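Local structure of cytochrome c, 1 heme-binding site (Geobacter sulfurreducens, 4RLR) at residues A[65-70]-A[107-112]; A[7-12]-A[100-105]. The protein binds a single heme as a low-potential monoheme cytochrome that is essential for accepting electrons from an electrode and probably passes them on. All blocks are in the same frame, centred on the assembly; numbering follows the deposited sequence.

Contact 1. Residues A[65-70]-A[107-112]; sequences ALMRRL and GVWNLK. With HEM (protoporphyrin IX containing Fe), chain B.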
loop_
_atom_site.group_PDB
_atom_site.type_symbol
_atom_site.label_atom_id
_atom_site.label_comp_id
_atom_site.label_asym_id
_atom_site.label_seq_id
_atom_site.Cartn_x
_atom_site.Cartn_y
_atom_site.Cartn_z
ATOM N N ALA A 65 4.964 -3.164 -4.020
ATOM C CA ALA A 65 3.540 -3.253 -4.401
ATOM C C ALA A 65 2.704 -2.035 -3.989
ATOM O O ALA A 65 1.884 -1.537 -4.772
ATOM C CB ALA A 65 2.897 -4.543 -3.853
ATOM N N LEU A 66 2.909 -1.552 -2.769
ATOM C CA LEU A 66 2.161 -0.400 -2.298
ATOM C C LEU A 66 2.507 0.812 -3.144
ATOM O O LEU A 66 1.631 1.643 -3.462
ATOM C CB LEU A 66 2.505 -0.131 -0.840
ATOM C CG LEU A 66 1.822 1.041 -0.168
ATOM C CD1 LEU A 66 0.334 0.808 -0.127
ATOM C CD2 LEU A 66 2.385 1.225 1.217
ATOM N N MET A 67 3.787 0.911 -3.504
ATOM C CA MET A 67 4.261 2.007 -4.349
ATOM C C MET A 67 3.652 1.907 -5.753
ATOM O O MET A 67 3.123 2.900 -6.276
ATOM C CB MET A 67 5.797 2.069 -4.371
ATOM C CG MET A 67 6.439 2.342 -2.997
ATOM S SD MET A 67 6.443 0.870 -1.887
ATOM C CE MET A 67 8.198 0.508 -1.764
ATOM N N ARG A 68 3.656 0.710 -6.336
ATOM C CA ARG A 68 3.034 0.490 -7.641
ATOM C C ARG A 68 1.527 0.794 -7.651
ATOM O O ARG A 68 1.022 1.388 -8.598
ATOM C CB ARG A 68 3.255 -0.933 -8.120
ATOM C CG ARG A 68 4.717 -1.254 -8.471
ATOM C CD ARG A 68 4.786 -2.521 -9.261
ATOM N NE ARG A 68 4.533 -3.684 -8.431
ATOM C CZ ARG A 68 5.399 -4.184 -7.557
ATOM N NH1 ARG A 68 6.594 -3.609 -7.387
ATOM N NH2 ARG A 68 5.068 -5.255 -6.847
ATOM N N ARG A 69 0.806 0.377 -6.615
ATOM C CA ARG A 69 -0.638 0.455 -6.681
ATOM C C ARG A 69 -1.105 1.870 -6.358
ATOM O O ARG A 69 -2.135 2.317 -6.891
ATOM C CB ARG A 69 -1.298 -0.569 -5.772
ATOM C CG ARG A 69 -1.023 -2.041 -6.129
ATOM C CD ARG A 69 -1.035 -2.318 -7.638
ATOM N NE ARG A 69 -0.979 -3.753 -7.942
ATOM C CZ ARG A 69 -2.016 -4.580 -7.856
ATOM N NH1 ARG A 69 -3.212 -4.143 -7.453
ATOM N NH2 ARG A 69 -1.869 -5.861 -8.151
ATOM N N LEU A 70 -0.359 2.581 -5.501
ATOM C CA LEU A 70 -0.715 3.966 -5.196
ATOM C C LEU A 70 -0.142 5.027 -6.184
ATOM O O LEU A 70 -0.476 6.233 -6.083
ATOM C CB LEU A 70 -0.357 4.327 -3.758
ATOM C CG LEU A 70 -1.184 3.662 -2.648
ATOM C CD1 LEU A 70 -0.854 4.323 -1.336
ATOM C CD2 LEU A 70 -2.694 3.699 -2.937
ATOM N N GLY A 107 9.523 6.384 2.395
ATOM C CA GLY A 107 10.918 6.796 2.298
ATOM C C GLY A 107 11.260 7.092 0.851
ATOM O O GLY A 107 11.145 8.233 0.402
ATOM N N VAL A 108 11.664 6.061 0.116
ATOM C CA VAL A 108 11.872 6.169 -1.318
ATOM C C VAL A 108 10.716 5.462 -2.061
ATOM O O VAL A 108 10.408 4.327 -1.748
ATOM C CB VAL A 108 13.258 5.579 -1.725
ATOM C CG1 VAL A 108 13.433 5.541 -3.228
ATOM C CG2 VAL A 108 14.397 6.407 -1.117
ATOM N N TRP A 109 10.093 6.126 -3.036
ATOM C CA TRP A 109 9.025 5.518 -3.847
ATOM C C TRP A 109 9.545 4.499 -4.874
ATOM O O TRP A 109 9.388 4.674 -6.080
ATOM C CB TRP A 109 8.221 6.606 -4.540
ATOM C CG TRP A 109 6.782 6.233 -4.849
ATOM C CD1 TRP A 109 6.204 6.092 -6.082
ATOM C CD2 TRP A 109 5.746 5.953 -3.888
ATOM N NE1 TRP A 109 4.866 5.749 -5.945
ATOM C CE2 TRP A 109 4.568 5.663 -4.607
ATOM C CE3 TRP A 109 5.702 5.935 -2.492
ATOM C CZ2 TRP A 109 3.354 5.351 -3.960
ATOM C CZ3 TRP A 109 4.496 5.628 -1.855
ATOM C CH2 TRP A 109 3.355 5.338 -2.585
ATOM N N ASN A 110 10.124 3.402 -4.402
ATOM C CA ASN A 110 10.685 2.410 -5.307
ATOM C C ASN A 110 9.622 1.440 -5.854
ATOM O O ASN A 110 8.963 0.737 -5.087
ATOM C CB ASN A 110 11.790 1.636 -4.594
ATOM C CG ASN A 110 12.695 0.880 -5.557
ATOM O OD1 ASN A 110 12.239 0.215 -6.486
ATOM N ND2 ASN A 110 14.003 0.990 -5.332
ATOM N N LEU A 111 9.486 1.380 -7.179
ATOM C CA LEU A 111 8.476 0.543 -7.808
ATOM C C LEU A 111 8.956 -0.852 -8.198
ATOM O O LEU A 111 8.176 -1.643 -8.753
ATOM C CB LEU A 111 7.935 1.214 -9.069
ATOM C CG LEU A 111 7.480 2.669 -9.042
ATOM C CD1 LEU A 111 6.670 2.960 -10.302
ATOM C CD2 LEU A 111 6.636 2.976 -7.844
ATOM N N LYS A 112 10.227 -1.161 -7.941
ATOM C CA LYS A 112 10.791 -2.405 -8.397
ATOM C C LYS A 112 10.275 -3.589 -7.621
ATOM O O LYS A 112 9.735 -3.446 -6.524
ATOM C CB LYS A 112 12.304 -2.397 -8.252
ATOM C CG LYS A 112 13.018 -1.491 -9.215
ATOM C CD LYS A 112 14.480 -1.337 -8.815
ATOM C CE LYS A 112 15.164 -0.273 -9.665
ATOM N NZ LYS A 112 16.627 -0.211 -9.373
HETATM C CHA HEM B . -5.092 -4.966 -4.071
HETATM C CHB HEM B . -3.535 -1.182 -1.500
HETATM C CHC HEM B . -8.112 0.319 -1.328
HETATM C CHD HEM B . -9.725 -3.711 -3.341
HETATM C C1A HEM B . -4.291 -4.018 -3.465
HETATM C C2A HEM B . -2.854 -4.041 -3.498
HETATM C C3A HEM B . -2.412 -3.001 -2.790
HETATM C C4A HEM B . -3.557 -2.288 -2.293
HETATM C CMA HEM B . -0.955 -2.612 -2.510
HETATM C CAA HEM B . -2.027 -5.102 -4.241
HETATM C CBA HEM B . -1.671 -6.317 -3.386
HETATM C CGA HEM B . -0.727 -7.182 -4.208
HETATM O O1A HEM B . 0.489 -6.910 -4.279
HETATM O O2A HEM B . -1.204 -8.151 -4.811
HETATM C C1B HEM B . -4.663 -0.450 -1.222
HETATM C C2B HEM B . -4.666 0.806 -0.545
HETATM C C3B HEM B . -5.926 1.236 -0.499
HETATM C C4B HEM B . -6.746 0.251 -1.161
HETATM C CMB HEM B . -3.381 1.412 0.012
HETATM C CAB HEM B . -6.467 2.540 0.095
HETATM C CBB HEM B . -5.832 3.687 -0.259
HETATM C C1C HEM B . -8.930 -0.659 -1.817
HETATM C C2C HEM B . -10.369 -0.560 -1.844
HETATM C C3C HEM B . -10.840 -1.694 -2.389
HETATM C C4C HEM B . -9.687 -2.494 -2.750
HETATM C CMC HEM B . -11.150 0.637 -1.254
HETATM C CAC HEM B . -12.303 -2.127 -2.693
HETATM C CBC HEM B . -13.243 -1.224 -3.050
HETATM C C1D HEM B . -8.620 -4.438 -3.681
HETATM C C2D HEM B . -8.692 -5.752 -4.260
HETATM C C3D HEM B . -7.242 -6.158 -4.489
HETATM C C4D HEM B . -6.455 -5.035 -4.027
HETATM C CMD HEM B . -9.986 -6.553 -4.547
HETATM C CAD HEM B . -6.725 -7.473 -5.084
HETATM C CBD HEM B . -6.902 -7.484 -6.597
HETATM C CGD HEM B . -5.898 -6.527 -7.185
HETATM O O1D HEM B . -4.666 -6.748 -7.117
HETATM O O2D HEM B . -6.345 -5.512 -7.735
HETATM N NA HEM B . -4.698 -2.920 -2.746
HETATM N NB HEM B . -5.941 -0.757 -1.605
HETATM N NC HEM B . -8.545 -1.845 -2.407
HETATM N ND HEM B . -7.297 -4.042 -3.559
HETATM FE FE HEM B . -6.603 -2.344 -2.500
#
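Helix 65-70 lies against an irregular strip, 107-112, and the two backbones come nearest at Arg68 and Leu111, whose CA atoms are 5.4 Å apart. Met67 reaches over one face of the Trp109 indole, its CG 3.8 Å from the centroid of the six-membered ring and 16° off the normal. Its bent chain carries SD higher above the same face, 5.3 Å from that centroid, a Met-aromatic contact suited to an unbranched, polarisable side chain. Leu70 meets the indole at its edge, CB to CZ2 of Trp109 3.9 Å. Trp109 NE1 hydrogen-bonds Asp71 OD1, and Lys103 makes a cation-pi contact with the other face. Replacing Trp109 by an alanine is likely to uncover Met67 CG and Leu70 CB and leave the Asp71 carboxylate without its indole N-H donor. Trp109 is also the centre of an inverse gamma turn, followed by an Asx turn in which Asn110 OD1 accepts from the backbone N of Lys112 at 2.8 Å; these turns shape the strip after helix 92-106 where it lies against the heme-lining helix. Leu111 lays CD2 against Met67 CB at 3.7 Å. Beside it the Arg68 chain bends at chi3 (-73°), turning NH1 to Leu111 O at 2.9 Å; the carbonyl lies near the guanidinium plane, while NH1 sits above the carbonyl plane. The same nitrogen bonds weakly to Lys112 O and also to Thr63 O, so a long cationic donor gathers three backbone carbonyls. From the heme side of the helix, Arg69 grips a propionate, NH1 to HEM O1D 3.0 Å, with NH2 bonding to the same oxygen.

Contact 2. Residues A[7-12]-A[100-105]; sequences KDIKPI and AVFKAW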
loop_
_atom_site.group_PDB
_atom_site.type_symbol
_atom_site.label_atom_id
_atom_site.label_comp_id
_atom_site.label_asym_id
_atom_site.label_seq_id
_atom_site.Cartn_x
_atom_site.Cartn_y
_atom_site.Cartn_z
ATOM N N LYS A 7 0.634 7.982 13.376
ATOM C CA LYS A 7 0.166 9.366 13.380
ATOM C C LYS A 7 -0.504 9.752 12.062
ATOM O O LYS A 7 -1.493 10.481 12.066
ATOM C CB LYS A 7 1.316 10.318 13.706
ATOM N N ASP A 8 -0.029 9.180 10.958
ATOM C CA ASP A 8 -0.386 9.658 9.627
ATOM C C ASP A 8 -0.969 8.614 8.655
ATOM O O ASP A 8 -1.853 8.932 7.851
ATOM C CB ASP A 8 0.841 10.284 8.995
ATOM C CG ASP A 8 1.552 11.266 9.938
ATOM O OD1 ASP A 8 1.038 12.374 10.129
ATOM O OD2 ASP A 8 2.612 10.927 10.509
ATOM N N ILE A 9 -0.448 7.396 8.655
ATOM C CA ILE A 9 -0.921 6.414 7.682
ATOM C C ILE A 9 -2.203 5.732 8.152
ATOM O O ILE A 9 -3.167 5.665 7.410
ATOM C CB ILE A 9 0.174 5.398 7.348
ATOM C CG1 ILE A 9 1.310 6.107 6.612
ATOM C CG2 ILE A 9 -0.361 4.226 6.505
ATOM C CD1 ILE A 9 0.918 6.828 5.320
ATOM N N LYS A 10 -2.220 5.251 9.385
ATOM C CA LYS A 10 -3.356 4.456 9.844
ATOM C C LYS A 10 -4.704 5.224 9.786
ATOM O O LYS A 10 -5.706 4.677 9.348
ATOM C CB LYS A 10 -3.070 3.898 11.235
ATOM C CG LYS A 10 -4.243 3.328 11.959
ATOM C CD LYS A 10 -3.800 2.789 13.318
ATOM C CE LYS A 10 -4.973 2.232 14.121
ATOM N NZ LYS A 10 -5.821 1.285 13.305
ATOM N N PRO A 11 -4.718 6.498 10.209
ATOM C CA PRO A 11 -5.945 7.279 10.045
ATOM C C PRO A 11 -6.469 7.278 8.589
ATOM O O PRO A 11 -7.660 7.056 8.398
ATOM C CB PRO A 11 -5.514 8.684 10.472
ATOM C CG PRO A 11 -4.404 8.466 11.405
ATOM C CD PRO A 11 -3.651 7.294 10.829
ATOM N N ILE A 12 -5.588 7.466 7.597
ATOM C CA ILE A 12 -5.990 7.426 6.192
ATOM C C ILE A 12 -6.448 6.022 5.816
ATOM O O ILE A 12 -7.529 5.839 5.268
ATOM C CB ILE A 12 -4.830 7.854 5.228
ATOM C CG1 ILE A 12 -4.428 9.307 5.499
ATOM C CG2 ILE A 12 -5.248 7.704 3.788
ATOM C CD1 ILE A 12 -3.141 9.711 4.864
ATOM N N ALA A 100 0.977 12.028 -0.973
ATOM C CA ALA A 100 2.191 12.666 -0.517
ATOM C C ALA A 100 2.560 12.148 0.877
ATOM O O ALA A 100 3.732 12.024 1.185
ATOM C CB ALA A 100 2.047 14.196 -0.538
ATOM N N VAL A 101 1.549 11.810 1.680
ATOM C CA VAL A 101 1.751 11.240 3.009
ATOM C C VAL A 101 2.340 9.830 2.895
ATOM O O VAL A 101 3.266 9.477 3.638
ATOM C CB VAL A 101 0.425 11.223 3.813
ATOM C CG1 VAL A 101 0.602 10.634 5.202
ATOM C CG2 VAL A 101 -0.182 12.647 3.923
ATOM N N PHE A 102 1.846 9.031 1.957
ATOM C CA PHE A 102 2.407 7.696 1.766
ATOM C C PHE A 102 3.856 7.736 1.260
ATOM O O PHE A 102 4.662 6.901 1.655
ATOM C CB PHE A 102 1.558 6.844 0.814
ATOM C CG PHE A 102 0.378 6.175 1.461
ATOM C CD1 PHE A 102 -0.841 6.839 1.557
ATOM C CD2 PHE A 102 0.465 4.883 1.930
ATOM C CE1 PHE A 102 -1.936 6.226 2.125
ATOM C CE2 PHE A 102 -0.618 4.248 2.498
ATOM C CZ PHE A 102 -1.827 4.923 2.603
ATOM N N LYS A 103 4.202 8.687 0.395
ATOM C CA LYS A 103 5.594 8.745 -0.110
ATOM C C LYS A 103 6.575 9.120 1.012
ATOM O O LYS A 103 7.714 8.623 1.080
ATOM C CB LYS A 103 5.732 9.711 -1.282
ATOM C CG LYS A 103 4.876 9.360 -2.509
ATOM C CD LYS A 103 5.434 9.971 -3.781
ATOM C CE LYS A 103 4.768 9.414 -5.039
ATOM N NZ LYS A 103 5.142 10.208 -6.247
ATOM N N ALA A 104 6.130 9.993 1.905
ATOM C CA ALA A 104 6.952 10.374 3.057
ATOM C C ALA A 104 7.143 9.204 3.993
ATOM O O ALA A 104 8.210 9.013 4.564
ATOM C CB ALA A 104 6.319 11.513 3.800
ATOM N N TRP A 105 6.102 8.412 4.165
ATOM C CA TRP A 105 6.181 7.305 5.093
ATOM C C TRP A 105 7.107 6.227 4.539
ATOM O O TRP A 105 7.941 5.671 5.245
ATOM C CB TRP A 105 4.784 6.731 5.324
ATOM C CG TRP A 105 4.784 5.525 6.208
ATOM C CD1 TRP A 105 5.239 5.454 7.483
ATOM C CD2 TRP A 105 4.305 4.218 5.878
ATOM N NE1 TRP A 105 5.087 4.173 7.972
ATOM C CE2 TRP A 105 4.502 3.398 7.009
ATOM C CE3 TRP A 105 3.716 3.659 4.738
ATOM C CZ2 TRP A 105 4.137 2.053 7.034
ATOM C CZ3 TRP A 105 3.348 2.325 4.768
ATOM C CH2 TRP A 105 3.562 1.540 5.905
#
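Asp8 meets helix 100-105 through its methylene alone: CB rests 3.8 Å from Val101 CG1, while carboxylate atom OD2 accepts the backbone N of Thr4. A short acidic residue suits this border, greasy at its root and polar at its end. Ile9, next along, is the deeply inserted residue, and successive atoms of its longer branch serve different neighbours. CG1 stands over the five-membered ring of Trp105, near the rim, at 3.5 Å from CG of Trp105, a close CH-pi approach in which the two side chains cross at about a right angle. CD1 sits almost centrally above the Phe102 ring, 3.9 Å from its centroid and 9° off the normal. CG2, the short branch, touches the same ring. With chi2 at -58°, the chain folds back at CG1 instead of extending, which lets CD1 settle between the Phe102 face, the CB of Trp105 and Val101 CG1, the last at 3.8 Å. The crossing of helix 5-16 with helix 92-106 is consistent with the packing of N- and C-terminal helices in class I cytochromes c: helix 5-16 comes just ahead of the heme-attaching Cys20 and the iron ligand His21, and the local axes are 9.8 Å apart at their closest, their directions 134° apart. The first helix is kinked at Pro11, whose ring nitrogen has no hydrogen to give to the preceding turn. Ile12, one turn beyond Asp8, puts CD1 3.9 Å from Val101 CG1, and its CG2 comes up to the edge of Phe102, 4.0 Å from CE1. Beta-branched Ile9 and Ile12 thus address the same phenyl group from face and rim, and the Val101 methyl CG1 is shared by Asp8, Ile9 and Ile12. The indole nitrogen of Trp105 bonds to Thr128 O in the C-terminal tail.

From the N terminus, helix 5-16 comes first, and contact 2 closes the long loop that runs from residue 12 to residue 100. Helix 65-70 lies inside that loop, but its partner, 107-112, follows the end of helix 92-106, so contact 1 closes a second loop that crosses the first instead of nesting in it. The common element is helix 92-106: 100-105 packs on helix 5-16, and the chain then runs on to lie against helix 65-70. The contacts also touch directly, through Leu66 on Trp105, Leu70 on Phe102 and Trp109 on Lys103, which joins helices 5-16, 92-106 and 65-70 into one packed unit.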